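Long-range contacts in BDI_3064 protein (Parabacteroides distasonis ATCC 8503, PDB 5Z06), which hydrolyses linear beta-1,2-glucan and beta-1,2-glucooligosaccharides of four or more glucose units, releasing sophorose from the non-reducing end: residues Leu287-Gln292 / Asn677-Leu682; Ser326-Met331 / Gln668-Val673; Ala332-Ile337 / Gln407-Glu412; Ser619-Pro624 / Thr672-Asn677. All coordinates share one frame; numbering follows the deposited sequence.

How the contacts relate
Helix 665-680 is the common element: contact 2 uses its first half, contact 4 its later turns and contact 1 its C-terminal end. Asn677 is shared by contacts 1 and 4, Thr672 and Val673 by contacts 2 and 4. Contacts 2 and 3 share helix 323-338. Centres lie about 7 Å apart for contacts 1 and 4 and about 18 Å for contacts 3 and 4. Along the chain, contact 3 joins helices 323-338 and 392-408 and lies within the span of contact 2; contacts 2 and 4 lie within that of contact 1, contact 4 after contact 3. Parts of sequence nearly 400 residues apart meet on one helix, consistent with the (alpha/alpha)6 barrel of family GH144.

Contact 1 (Leu287-Gln292 / Asn677-Leu682); sequences LLDMVQ and NYRTNL
Arg679, near the C-terminal end of helix 665-680, reaches Asp289 and Gln292 on helix 284-297 with its guanidinium group. Both terminal nitrogens grip one carboxylate oxygen in a salt bridge: Arg679 NH1 lies 2.7 Å from Asp289 OD1, and Arg679 NH2 lies 3.0 Å from the same oxygen. The NH1 bond is the straighter at 154° and meets OD1 nearly along its C-O axis, whereas NH2 approaches from above the carboxylate plane. Arg679 NH1 also donates to Gln292 OE1 at 2.8 Å; both acceptor atoms lie close to the guanidinium plane, so the three bonds restrain its rotation. The tight side belongs to buried Leu288, whose CB covers one guanidinium face, 3.7 Å from Arg679 NH1. Gln292 is buried too, and its NE2 turns to Glu676. Asp289 and Arg679, by contrast, are partly exposed, and Glu285 gives Arg679 NH2 a second carboxylate, which probably offsets nearby Arg339. Leu288 CD1 touches the Tyr678 ring edge only loosely, 4.4 Å from Tyr678 CE2, though Phe620 and Pro624 also pack on that tyrosine. This is an end-on interhelical salt bridge within the helical domain, consistent with the (alpha/alpha)6 barrel of GH144.

Contact 2 (Ser326-Met331 / Gln668-Val673); sequences SGFGIM and QAPVTV
Ala669 CB is the bump at the centre of this contact, pressed into the backbone of helix 323-338 where Phe328 joins Gly329. It lies 3.4 Å from Phe328 C and 3.6 Å from Gly329 N, with Phe328 CB forming another wall of the hollow. With only the methyl of Ala669 between them, the backbones come close: the CA atoms of Gly329 and Ala669 are 5.1 Å apart, and the axes of the two short segments approach to 8.1 Å at an angle of 31°, running in roughly the same direction. One turn further on, Val673 supplies a second bump. With its CG1 anti to the backbone N (chi1 168°), CG2 is the branch turned to the other helix, where it sits in the hollow between Met331 CB, 3.5 Å away from Val673 CG2, Met331 C and the Phe328 carbonyl. Beside Ala669, the Pro670 ring lies against the Phe328 side chain, its CG 3.9 Å from Phe328 CD2, and the two meet at a slant. Pro670 has no N-H to give, and the helix is kinked at this point. No hydrogen bond links the segments; the fit is one of apolar shape. Beyond it, the Phe328 ring meets Tyr539 and Phe397, and Leu542 touches both Phe328 and Met331. Ile330, on the far side of its helix, packs on helix 392-408, while Val671 faces helix 284-297. Gln668 NE2 is bonded to the carbonyls of Tyr646 and Phe648, tying helix 665-680 to strand 647-648 and the residue just before it.

Contact 3 (Ala332-Ile337 / Gln407-Glu412); sequences AIVAGI and QYFNQE
Tyr408, the last residue of helix 392-408, lays one ring face against Val334 of helix 323-338. Val334 CG1 makes a CH-pi contact, 3.8 Å from the centroid of the Tyr408 ring and 22° off its normal, and comes within 3.5 Å of Tyr408 CD1. The ring gets there because its CG is anti to the backbone N, chi1 -171°, which carries it out toward the neighbouring helix. At the far end of the ring, Ile337 CG2 presses on the phenol oxygen, 3.2 Å from Tyr408 OH, while that hydroxyl is hydrogen-bonded to Glu338, one residue beyond Ile337. Leu686 of helix 682-688 touches both Val334 and Tyr408. The contact therefore joins two helices of the helical domain, consistent with the (alpha/alpha)6 barrel of GH144, where one of them ends and the chain turns off. That turn is centred on Phe409, the first residue to leave helical geometry: it forms an inverse gamma turn, marked by a weak bond from Asn410 N to Tyr408 O at 3.0 Å. Phe409 presents a ring face to its neighbour, with Tyr408 CD2 3.7 Å above the ring centre. Its outer end reaches Ile337, whose CD1 lies 3.6 Å from Phe409 CZ and so wedges against both aromatic residues. Val334 CG2 approaches Phe409 more loosely. Phe351 and Val348 of helix 344-360 also pack on this ring.

Contact 4 (Ser619-Pro624 / Thr672-Asn677); sequences SFPYTP and TVMIEN
Ser619 O, which closes the turn that sets Phe620, Pro621 and Tyr622 against Met674 and Ile675, is gripped by two backbone N-H groups. Tyr622 N lies 2.9 Å and Thr623 N 3.1 Å from Ser619 O. The turn so fixed pushes Pro621 onto helix 665-680: its CG is 3.3 Å from Met674 O, and its CD lies 3.7 Å from Met674 CB, the two side chains meeting at about a right angle. Phe620 takes the other flank, its CD2 3.6 Å from Ile675 CG1. Its first torsion of -112° lies away from a staggered position, so some strain may accompany this placement. Met674 bends at both chi2 and chi3, and its methyl CE ends 3.8 Å from Tyr622 CE2, while its sulfur receives a weak bond from Asn677 ND2, whose stronger partner is the carbonyl of Leu542. No hydrogen bond crosses between the segments, yet the buried phenol of Tyr622 is satisfied, its OH bonded to Ile537 O. Leu288 of helix 284-297 packs on both Phe620 and Ile675. Thr623 stands at the N-cap position of helix 624-636, without a capping bond from its side chain. The bond from Tyr622 N to Ser619 O spans three residues, as in a beta turn, and Thr623 N adds one spanning four; this turn leads into helix 624-636 while its side chains pack along helix 665-680 in the glycoamylase-like region.

Contact 1 (Leu287-Gln292 / Asn677-Leu682)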
loop_
_atom_site.group_PDB
_atom_site.type_symbol
_atom_site.label_atom_id
_atom_site.label_comp_id
_atom_site.label_asym_id
_atom_site.label_seq_id
_atom_site.Cartn_x
_atom_site.Cartn_y
_atom_site.Cartn_z
ATOM N N LEU A 287 -3.976 -17.305 13.098
ATOM C CA LEU A 287 -3.280 -16.528 12.073
ATOM C C LEU A 287 -4.237 -15.885 11.071
ATOM O O LEU A 287 -4.091 -14.727 10.748
ATOM C CB LEU A 287 -2.255 -17.364 11.349
ATOM C CG LEU A 287 -1.017 -17.737 12.159
ATOM C CD1 LEU A 287 -0.227 -18.748 11.329
ATOM C CD2 LEU A 287 -0.174 -16.529 12.530
ATOM N N LEU A 288 -5.222 -16.643 10.606
ATOM C CA LEU A 288 -6.251 -16.095 9.743
ATOM C C LEU A 288 -6.959 -14.931 10.390
ATOM O O LEU A 288 -7.126 -13.911 9.750
ATOM C CB LEU A 288 -7.264 -17.168 9.343
ATOM C CG LEU A 288 -6.697 -18.257 8.437
ATOM C CD1 LEU A 288 -7.700 -19.391 8.295
ATOM C CD2 LEU A 288 -6.262 -17.686 7.089
ATOM N N ASP A 289 -7.363 -15.086 11.659
ATOM C CA ASP A 289 -8.010 -14.018 12.414
ATOM C C ASP A 289 -7.179 -12.771 12.456
ATOM O O ASP A 289 -7.697 -11.685 12.291
ATOM C CB ASP A 289 -8.271 -14.413 13.892
ATOM C CG ASP A 289 -9.297 -15.502 14.045
ATOM O OD1 ASP A 289 -10.064 -15.764 13.118
ATOM O OD2 ASP A 289 -9.329 -16.122 15.118
ATOM N N MET A 290 -5.904 -12.942 12.774
ATOM C CA MET A 290 -4.977 -11.832 12.915
ATOM C C MET A 290 -4.788 -11.132 11.572
ATOM O O MET A 290 -4.834 -9.913 11.501
ATOM C CB MET A 290 -3.626 -12.342 13.417
ATOM C CG MET A 290 -2.515 -11.315 13.441
ATOM S SD MET A 290 -0.964 -12.188 13.675
ATOM C CE MET A 290 -0.517 -12.646 11.996
ATOM N N VAL A 291 -4.578 -11.905 10.519
ATOM C CA VAL A 291 -4.355 -11.317 9.205
ATOM C C VAL A 291 -5.599 -10.557 8.751
ATOM O O VAL A 291 -5.500 -9.441 8.277
ATOM C CB VAL A 291 -3.922 -12.363 8.179
ATOM C CG1 VAL A 291 -3.847 -11.758 6.773
ATOM C CG2 VAL A 291 -2.557 -12.912 8.564
ATOM N N GLN A 292 -6.762 -11.169 8.919
ATOM C CA GLN A 292 -7.998 -10.529 8.573
ATOM C C GLN A 292 -8.150 -9.235 9.354
ATOM O O GLN A 292 -8.525 -8.217 8.790
ATOM C CB GLN A 292 -9.171 -11.438 8.908
ATOM C CG GLN A 292 -9.383 -12.564 7.931
ATOM C CD GLN A 292 -10.721 -13.230 8.159
ATOM O OE1 GLN A 292 -10.911 -13.918 9.156
ATOM N NE2 GLN A 292 -11.655 -13.029 7.231
ATOM N N ASN A 677 -14.142 -15.526 2.597
ATOM C CA ASN A 677 -14.876 -16.356 1.660
ATOM C C ASN A 677 -14.394 -17.780 1.732
ATOM O O ASN A 677 -15.193 -18.697 1.619
ATOM C CB ASN A 677 -14.774 -15.823 0.226
ATOM C CG ASN A 677 -15.706 -14.656 -0.025
ATOM O OD1 ASN A 677 -16.770 -14.545 0.587
ATOM N ND2 ASN A 677 -15.325 -13.796 -0.948
ATOM N N TYR A 678 -13.100 -17.969 1.934
ATOM C CA TYR A 678 -12.568 -19.309 2.157
ATOM C C TYR A 678 -13.127 -19.912 3.434
ATOM O O TYR A 678 -13.412 -21.091 3.475
ATOM C CB TYR A 678 -11.022 -19.314 2.205
ATOM C CG TYR A 678 -10.442 -20.521 2.883
ATOM C CD1 TYR A 678 -10.473 -21.770 2.276
ATOM C CD2 TYR A 678 -9.879 -20.414 4.131
ATOM C CE1 TYR A 678 -9.947 -22.877 2.903
ATOM C CE2 TYR A 678 -9.354 -21.508 4.775
ATOM C CZ TYR A 678 -9.376 -22.734 4.157
ATOM O OH TYR A 678 -8.817 -23.797 4.834
ATOM N N ARG A 679 -13.283 -19.109 4.469
ATOM C CA ARG A 679 -13.642 -19.640 5.782
ATOM C C ARG A 679 -15.105 -19.963 5.893
ATOM O O ARG A 679 -15.467 -21.000 6.433
ATOM C CB ARG A 679 -13.235 -18.671 6.868
ATOM C CG ARG A 679 -11.734 -18.542 7.046
ATOM C CD ARG A 679 -11.429 -17.548 8.131
ATOM N NE ARG A 679 -11.272 -18.196 9.429
ATOM C CZ ARG A 679 -10.870 -17.588 10.543
ATOM N NH1 ARG A 679 -10.630 -16.284 10.553
ATOM N NH2 ARG A 679 -10.716 -18.296 11.658
ATOM N N THR A 680 -15.938 -19.046 5.409
ATOM C CA THR A 680 -17.381 -19.125 5.582
ATOM C C THR A 680 -18.203 -18.863 4.332
ATOM O O THR A 680 -19.413 -18.983 4.390
ATOM C CB THR A 680 -17.828 -18.087 6.618
ATOM O OG1 THR A 680 -17.433 -16.780 6.172
ATOM C CG2 THR A 680 -17.229 -18.410 8.024
ATOM N N ASN A 681 -17.574 -18.502 3.216
ATOM C CA ASN A 681 -18.301 -18.013 2.040
ATOM C C ASN A 681 -19.133 -16.742 2.311
ATOM O O ASN A 681 -20.050 -16.450 1.539
ATOM C CB ASN A 681 -19.249 -19.089 1.451
ATOM C CG ASN A 681 -18.518 -20.309 0.909
ATOM O OD1 ASN A 681 -17.374 -20.240 0.463
ATOM N ND2 ASN A 681 -19.206 -21.422 0.912
ATOM N N LEU A 682 -18.800 -15.979 3.353
ATOM C CA LEU A 682 -19.689 -14.924 3.843
ATOM C C LEU A 682 -20.052 -13.886 2.779
ATOM O O LEU A 682 -21.228 -13.671 2.490
ATOM C CB LEU A 682 -19.064 -14.200 5.022
ATOM C CG LEU A 682 -19.866 -13.029 5.562
ATOM C CD1 LEU A 682 -21.161 -13.523 6.213
ATOM C CD2 LEU A 682 -19.008 -12.248 6.539
#

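Contact 2 (Ser326-Met331 / Gln668-Val673)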
loop_
_atom_site.group_PDB
_atom_site.type_symbol
_atom_site.label_atom_id
_atom_site.label_comp_id
_atom_site.label_asym_id
_atom_site.label_seq_id
_atom_site.Cartn_x
_atom_site.Cartn_y
_atom_site.Cartn_z
ATOM N N SER A 326 -12.591 1.078 -1.543
ATOM C CA SER A 326 -13.627 1.311 -0.563
ATOM C C SER A 326 -14.682 0.253 -0.602
ATOM O O SER A 326 -15.171 -0.180 0.438
ATOM C CB SER A 326 -14.243 2.699 -0.744
ATOM O OG SER A 326 -13.320 3.676 -0.334
ATOM N N GLY A 327 -15.028 -0.181 -1.797
ATOM C CA GLY A 327 -15.919 -1.323 -1.964
ATOM C C GLY A 327 -15.317 -2.576 -1.346
ATOM O O GLY A 327 -16.012 -3.332 -0.643
ATOM N N PHE A 328 -14.025 -2.785 -1.581
ATOM C CA PHE A 328 -13.356 -3.940 -0.998
ATOM C C PHE A 328 -13.415 -3.822 0.522
ATOM O O PHE A 328 -13.681 -4.801 1.207
ATOM C CB PHE A 328 -11.908 -4.051 -1.437
ATOM C CG PHE A 328 -11.694 -4.080 -2.943
ATOM C CD1 PHE A 328 -12.716 -4.375 -3.834
ATOM C CD2 PHE A 328 -10.426 -3.838 -3.449
ATOM C CE1 PHE A 328 -12.480 -4.410 -5.203
ATOM C CE2 PHE A 328 -10.190 -3.864 -4.814
ATOM C CZ PHE A 328 -11.224 -4.147 -5.688
ATOM N N GLY A 329 -13.187 -2.606 1.021
ATOM C CA GLY A 329 -13.077 -2.352 2.429
ATOM C C GLY A 329 -14.395 -2.495 3.138
ATOM O O GLY A 329 -14.470 -2.992 4.243
ATOM N N ILE A 330 -15.424 -2.015 2.474
ATOM C CA ILE A 330 -16.808 -2.224 2.873
ATOM C C ILE A 330 -17.048 -3.694 3.177
ATOM O O ILE A 330 -17.637 -4.035 4.200
ATOM C CB ILE A 330 -17.731 -1.679 1.760
ATOM C CG1 ILE A 330 -17.938 -0.184 2.006
ATOM C CG2 ILE A 330 -19.046 -2.436 1.660
ATOM C CD1 ILE A 330 -18.516 0.548 0.815
ATOM N N MET A 331 -16.548 -4.543 2.292
ATOM C CA MET A 331 -16.650 -5.991 2.456
ATOM C C MET A 331 -15.776 -6.510 3.585
ATOM O O MET A 331 -16.231 -7.357 4.339
ATOM C CB MET A 331 -16.345 -6.707 1.149
ATOM C CG MET A 331 -17.394 -6.345 0.133
ATOM S SD MET A 331 -16.826 -6.748 -1.503
ATOM C CE MET A 331 -17.506 -8.374 -1.555
ATOM N N GLN A 668 -5.305 -4.575 0.796
ATOM C CA GLN A 668 -5.468 -5.147 2.145
ATOM C C GLN A 668 -6.815 -5.814 2.262
ATOM O O GLN A 668 -6.912 -6.909 2.795
ATOM C CB GLN A 668 -5.285 -4.092 3.243
ATOM C CG GLN A 668 -3.938 -3.386 3.325
ATOM C CD GLN A 668 -2.752 -4.323 3.291
ATOM O OE1 GLN A 668 -2.355 -4.752 2.217
ATOM N NE2 GLN A 668 -2.203 -4.674 4.470
ATOM N N ALA A 669 -7.864 -5.160 1.785
ATOM C CA ALA A 669 -9.221 -5.690 1.991
ATOM C C ALA A 669 -9.423 -7.044 1.308
ATOM O O ALA A 669 -10.056 -7.948 1.893
ATOM C CB ALA A 669 -10.280 -4.706 1.528
ATOM N N PRO A 670 -8.880 -7.216 0.078
ATOM C CA PRO A 670 -9.060 -8.525 -0.528
ATOM C C PRO A 670 -8.570 -9.648 0.333
ATOM O O PRO A 670 -9.120 -10.742 0.272
ATOM C CB PRO A 670 -8.242 -8.426 -1.812
ATOM C CG PRO A 670 -8.544 -7.033 -2.231
ATOM C CD PRO A 670 -8.425 -6.250 -0.931
ATOM N N VAL A 671 -7.567 -9.378 1.152
ATOM C CA VAL A 671 -7.030 -10.419 2.011
ATOM C C VAL A 671 -8.088 -10.795 3.058
ATOM O O VAL A 671 -8.445 -11.969 3.208
ATOM C CB VAL A 671 -5.724 -9.972 2.672
ATOM C CG1 VAL A 671 -5.220 -11.047 3.651
ATOM C CG2 VAL A 671 -4.690 -9.654 1.588
ATOM N N THR A 672 -8.610 -9.794 3.744
ATOM C CA THR A 672 -9.668 -10.045 4.731
ATOM C C THR A 672 -10.837 -10.762 4.079
ATOM O O THR A 672 -11.317 -11.762 4.579
ATOM C CB THR A 672 -10.149 -8.737 5.341
ATOM O OG1 THR A 672 -9.032 -8.073 5.945
ATOM C CG2 THR A 672 -11.258 -8.967 6.413
ATOM N N VAL A 673 -11.255 -10.254 2.927
ATOM C CA VAL A 673 -12.489 -10.674 2.309
ATOM C C VAL A 673 -12.369 -12.077 1.769
ATOM O O VAL A 673 -13.250 -12.896 1.991
ATOM C CB VAL A 673 -12.877 -9.726 1.168
ATOM C CG1 VAL A 673 -14.006 -10.326 0.328
ATOM C CG2 VAL A 673 -13.298 -8.388 1.738
#

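Contact 3 (Ala332-Ile337 / Gln407-Glu412)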
loop_
_atom_site.group_PDB
_atom_site.type_symbol
_atom_site.label_atom_id
_atom_site.label_comp_id
_atom_site.label_asym_id
_atom_site.label_seq_id
_atom_site.Cartn_x
_atom_site.Cartn_y
_atom_site.Cartn_z
ATOM N N ALA A 332 -14.571 -5.948 3.716
ATOM C CA ALA A 332 -13.714 -6.215 4.857
ATOM C C ALA A 332 -14.409 -5.827 6.148
ATOM O O ALA A 332 -14.286 -6.537 7.154
ATOM C CB ALA A 332 -12.379 -5.486 4.730
ATOM N N ILE A 333 -15.133 -4.711 6.143
ATOM C CA ILE A 333 -15.826 -4.295 7.349
ATOM C C ILE A 333 -16.970 -5.255 7.688
ATOM O O ILE A 333 -17.135 -5.648 8.845
ATOM C CB ILE A 333 -16.306 -2.834 7.287
ATOM C CG1 ILE A 333 -15.116 -1.896 7.252
ATOM C CG2 ILE A 333 -17.119 -2.516 8.521
ATOM C CD1 ILE A 333 -15.419 -0.491 6.767
ATOM N N VAL A 334 -17.731 -5.679 6.687
ATOM C CA VAL A 334 -18.779 -6.663 6.931
ATOM C C VAL A 334 -18.189 -7.933 7.567
ATOM O O VAL A 334 -18.713 -8.433 8.577
ATOM C CB VAL A 334 -19.539 -6.984 5.644
ATOM C CG1 VAL A 334 -20.404 -8.218 5.778
ATOM C CG2 VAL A 334 -20.401 -5.799 5.263
ATOM N N ALA A 335 -17.095 -8.431 6.982
ATOM C CA ALA A 335 -16.387 -9.586 7.525
ATOM C C ALA A 335 -15.986 -9.314 8.965
ATOM O O ALA A 335 -16.144 -10.176 9.814
ATOM C CB ALA A 335 -15.142 -9.904 6.705
ATOM N N GLY A 336 -15.456 -8.113 9.200
ATOM C CA GLY A 336 -14.950 -7.710 10.497
ATOM C C GLY A 336 -16.048 -7.694 11.543
ATOM O O GLY A 336 -15.791 -7.995 12.717
ATOM N N ILE A 337 -17.267 -7.366 11.115
ATOM C CA ILE A 337 -18.417 -7.423 12.010
ATOM C C ILE A 337 -18.719 -8.888 12.360
ATOM O O ILE A 337 -18.884 -9.229 13.534
ATOM C CB ILE A 337 -19.672 -6.776 11.413
ATOM C CG1 ILE A 337 -19.443 -5.282 11.165
ATOM C CG2 ILE A 337 -20.847 -6.945 12.380
ATOM C CD1 ILE A 337 -20.468 -4.660 10.241
ATOM N N GLN A 407 -27.132 -6.616 1.628
ATOM C CA GLN A 407 -27.651 -7.910 2.020
ATOM C C GLN A 407 -27.308 -8.238 3.445
ATOM O O GLN A 407 -28.055 -8.932 4.089
ATOM C CB GLN A 407 -27.117 -8.992 1.091
ATOM C CG GLN A 407 -27.596 -8.805 -0.326
ATOM C CD GLN A 407 -29.097 -8.781 -0.375
ATOM O OE1 GLN A 407 -29.696 -7.723 -0.337
ATOM N NE2 GLN A 407 -29.700 -9.959 -0.367
ATOM N N TYR A 408 -26.159 -7.760 3.919
ATOM C CA TYR A 408 -25.745 -7.973 5.286
ATOM C C TYR A 408 -26.638 -7.247 6.276
ATOM O O TYR A 408 -27.080 -7.858 7.257
ATOM C CB TYR A 408 -24.297 -7.525 5.516
ATOM C CG TYR A 408 -23.784 -7.934 6.881
ATOM C CD1 TYR A 408 -23.492 -9.260 7.161
ATOM C CD2 TYR A 408 -23.611 -7.013 7.883
ATOM C CE1 TYR A 408 -23.024 -9.650 8.408
ATOM C CE2 TYR A 408 -23.135 -7.394 9.126
ATOM C CZ TYR A 408 -22.849 -8.716 9.378
ATOM O OH TYR A 408 -22.388 -9.089 10.623
ATOM N N PHE A 409 -26.874 -5.957 6.030
ATOM C CA PHE A 409 -27.613 -5.110 6.960
ATOM C C PHE A 409 -29.098 -5.236 6.665
ATOM O O PHE A 409 -29.733 -4.323 6.152
ATOM C CB PHE A 409 -27.131 -3.662 6.892
ATOM C CG PHE A 409 -25.721 -3.482 7.364
ATOM C CD1 PHE A 409 -25.412 -3.605 8.724
ATOM C CD2 PHE A 409 -24.688 -3.184 6.462
ATOM C CE1 PHE A 409 -24.110 -3.428 9.164
ATOM C CE2 PHE A 409 -23.389 -3.025 6.898
ATOM C CZ PHE A 409 -23.096 -3.163 8.249
ATOM N N ASN A 410 -29.633 -6.394 7.027
ATOM C CA ASN A 410 -30.975 -6.825 6.659
ATOM C C ASN A 410 -31.953 -6.737 7.830
ATOM O O ASN A 410 -33.050 -7.262 7.747
ATOM C CB ASN A 410 -30.907 -8.277 6.195
ATOM C CG ASN A 410 -30.584 -9.243 7.327
ATOM O OD1 ASN A 410 -29.979 -8.876 8.328
ATOM N ND2 ASN A 410 -30.977 -10.492 7.155
ATOM N N GLN A 411 -31.555 -6.098 8.916
ATOM C CA GLN A 411 -32.414 -6.046 10.090
ATOM C C GLN A 411 -33.506 -5.004 9.876
ATOM O O GLN A 411 -33.292 -3.996 9.188
ATOM C CB GLN A 411 -31.620 -5.666 11.332
ATOM C CG GLN A 411 -30.473 -6.591 11.649
ATOM C CD GLN A 411 -30.727 -7.374 12.878
ATOM O OE1 GLN A 411 -31.697 -8.129 12.954
ATOM N NE2 GLN A 411 -29.872 -7.192 13.869
ATOM N N GLU A 412 -34.650 -5.246 10.514
ATOM C CA GLU A 412 -35.783 -4.366 10.451
ATOM C C GLU A 412 -35.673 -3.380 11.585
ATOM O O GLU A 412 -36.366 -3.493 12.609
ATOM C CB GLU A 412 -37.091 -5.164 10.529
ATOM C CG GLU A 412 -37.360 -6.068 9.349
ATOM C CD GLU A 412 -37.387 -5.335 8.007
ATOM O OE1 GLU A 412 -37.500 -4.083 7.956
ATOM O OE2 GLU A 412 -37.287 -6.026 6.974
#

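Contact 4 (Ser619-Pro624 / Thr672-Asn677)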
loop_
_atom_site.group_PDB
_atom_site.type_symbol
_atom_site.label_atom_id
_atom_site.label_comp_id
_atom_site.label_asym_id
_atom_site.label_seq_id
_atom_site.Cartn_x
_atom_site.Cartn_y
_atom_site.Cartn_z
ATOM N N SER A 619 -5.858 -15.003 -2.531
ATOM C CA SER A 619 -6.132 -16.206 -3.283
ATOM C C SER A 619 -6.607 -17.353 -2.416
ATOM O O SER A 619 -6.888 -18.417 -2.942
ATOM C CB SER A 619 -4.908 -16.618 -4.102
ATOM O OG SER A 619 -4.642 -15.631 -5.076
ATOM N N PHE A 620 -6.702 -17.146 -1.104
ATOM C CA PHE A 620 -7.144 -18.187 -0.183
ATOM C C PHE A 620 -8.237 -19.152 -0.664
ATOM O O PHE A 620 -8.036 -20.370 -0.609
ATOM C CB PHE A 620 -7.550 -17.601 1.178
ATOM C CG PHE A 620 -6.631 -17.998 2.258
ATOM C CD1 PHE A 620 -6.744 -19.250 2.820
ATOM C CD2 PHE A 620 -5.573 -17.175 2.632
ATOM C CE1 PHE A 620 -5.852 -19.675 3.784
ATOM C CE2 PHE A 620 -4.680 -17.582 3.598
ATOM C CZ PHE A 620 -4.820 -18.830 4.169
ATOM N N PRO A 621 -9.370 -18.636 -1.162
ATOM C CA PRO A 621 -10.464 -19.571 -1.519
ATOM C C PRO A 621 -10.112 -20.519 -2.633
ATOM O O PRO A 621 -10.704 -21.568 -2.728
ATOM C CB PRO A 621 -11.594 -18.659 -1.975
ATOM C CG PRO A 621 -11.202 -17.296 -1.601
ATOM C CD PRO A 621 -9.724 -17.244 -1.429
ATOM N N TYR A 622 -9.169 -20.110 -3.479
ATOM C CA TYR A 622 -8.702 -20.906 -4.572
ATOM C C TYR A 622 -7.642 -21.913 -4.180
ATOM O O TYR A 622 -7.690 -23.055 -4.594
ATOM C CB TYR A 622 -8.103 -20.007 -5.618
ATOM C CG TYR A 622 -9.023 -18.940 -6.102
ATOM C CD1 TYR A 622 -10.139 -19.256 -6.876
ATOM C CD2 TYR A 622 -8.778 -17.604 -5.820
ATOM C CE1 TYR A 622 -10.984 -18.270 -7.333
ATOM C CE2 TYR A 622 -9.601 -16.617 -6.303
ATOM C CZ TYR A 622 -10.708 -16.953 -7.061
ATOM O OH TYR A 622 -11.540 -15.967 -7.575
ATOM N N THR A 623 -6.660 -21.476 -3.399
ATOM C CA THR A 623 -5.479 -22.288 -3.127
ATOM C C THR A 623 -5.191 -22.164 -1.637
ATOM O O THR A 623 -4.201 -21.556 -1.240
ATOM C CB THR A 623 -4.293 -21.781 -3.962
ATOM O OG1 THR A 623 -4.097 -20.375 -3.716
ATOM C CG2 THR A 623 -4.555 -21.994 -5.435
ATOM N N PRO A 624 -6.081 -22.727 -0.806
ATOM C CA PRO A 624 -5.967 -22.447 0.627
ATOM C C PRO A 624 -4.651 -22.863 1.248
ATOM O O PRO A 624 -4.092 -22.127 2.056
ATOM C CB PRO A 624 -7.131 -23.228 1.262
ATOM C CG PRO A 624 -7.883 -23.877 0.162
ATOM C CD PRO A 624 -7.307 -23.470 -1.157
ATOM N N THR A 672 -8.610 -9.794 3.744
ATOM C CA THR A 672 -9.668 -10.045 4.731
ATOM C C THR A 672 -10.837 -10.762 4.079
ATOM O O THR A 672 -11.317 -11.762 4.579
ATOM C CB THR A 672 -10.149 -8.737 5.341
ATOM O OG1 THR A 672 -9.032 -8.073 5.945
ATOM C CG2 THR A 672 -11.258 -8.967 6.413
ATOM N N VAL A 673 -11.255 -10.254 2.927
ATOM C CA VAL A 673 -12.489 -10.674 2.309
ATOM C C VAL A 673 -12.369 -12.077 1.769
ATOM O O VAL A 673 -13.250 -12.896 1.991
ATOM C CB VAL A 673 -12.877 -9.726 1.168
ATOM C CG1 VAL A 673 -14.006 -10.326 0.328
ATOM C CG2 VAL A 673 -13.298 -8.388 1.738
ATOM N N MET A 674 -11.281 -12.350 1.048
ATOM C CA MET A 674 -11.110 -13.679 0.453
ATOM C C MET A 674 -10.742 -14.701 1.501
ATOM O O MET A 674 -11.131 -15.854 1.397
ATOM C CB MET A 674 -10.091 -13.640 -0.678
ATOM C CG MET A 674 -10.591 -12.775 -1.816
ATOM S SD MET A 674 -12.045 -13.517 -2.571
ATOM C CE MET A 674 -11.366 -14.038 -4.133
ATOM N N ILE A 675 -10.004 -14.300 2.527
ATOM C CA ILE A 675 -9.858 -15.205 3.677
ATOM C C ILE A 675 -11.240 -15.580 4.141
ATOM O O ILE A 675 -11.524 -16.767 4.282
ATOM C CB ILE A 675 -8.991 -14.642 4.811
ATOM C CG1 ILE A 675 -7.520 -14.709 4.359
ATOM C CG2 ILE A 675 -9.180 -15.458 6.092
ATOM C CD1 ILE A 675 -6.533 -13.994 5.252
ATOM N N GLU A 676 -12.096 -14.578 4.304
ATOM C CA GLU A 676 -13.431 -14.816 4.816
ATOM C C GLU A 676 -14.245 -15.707 3.914
ATOM O O GLU A 676 -14.952 -16.549 4.408
ATOM C CB GLU A 676 -14.184 -13.507 5.061
ATOM C CG GLU A 676 -15.427 -13.658 5.930
ATOM C CD GLU A 676 -15.120 -14.335 7.250
ATOM O OE1 GLU A 676 -14.137 -13.948 7.912
ATOM O OE2 GLU A 676 -15.829 -15.294 7.599
ATOM N N ASN A 677 -14.142 -15.526 2.597
ATOM C CA ASN A 677 -14.876 -16.356 1.660
ATOM C C ASN A 677 -14.394 -17.780 1.732
ATOM O O ASN A 677 -15.193 -18.697 1.619
ATOM C CB ASN A 677 -14.774 -15.823 0.226
ATOM C CG ASN A 677 -15.706 -14.656 -0.025
ATOM O OD1 ASN A 677 -16.770 -14.545 0.587
ATOM N ND2 ASN A 677 -15.325 -13.796 -0.948
#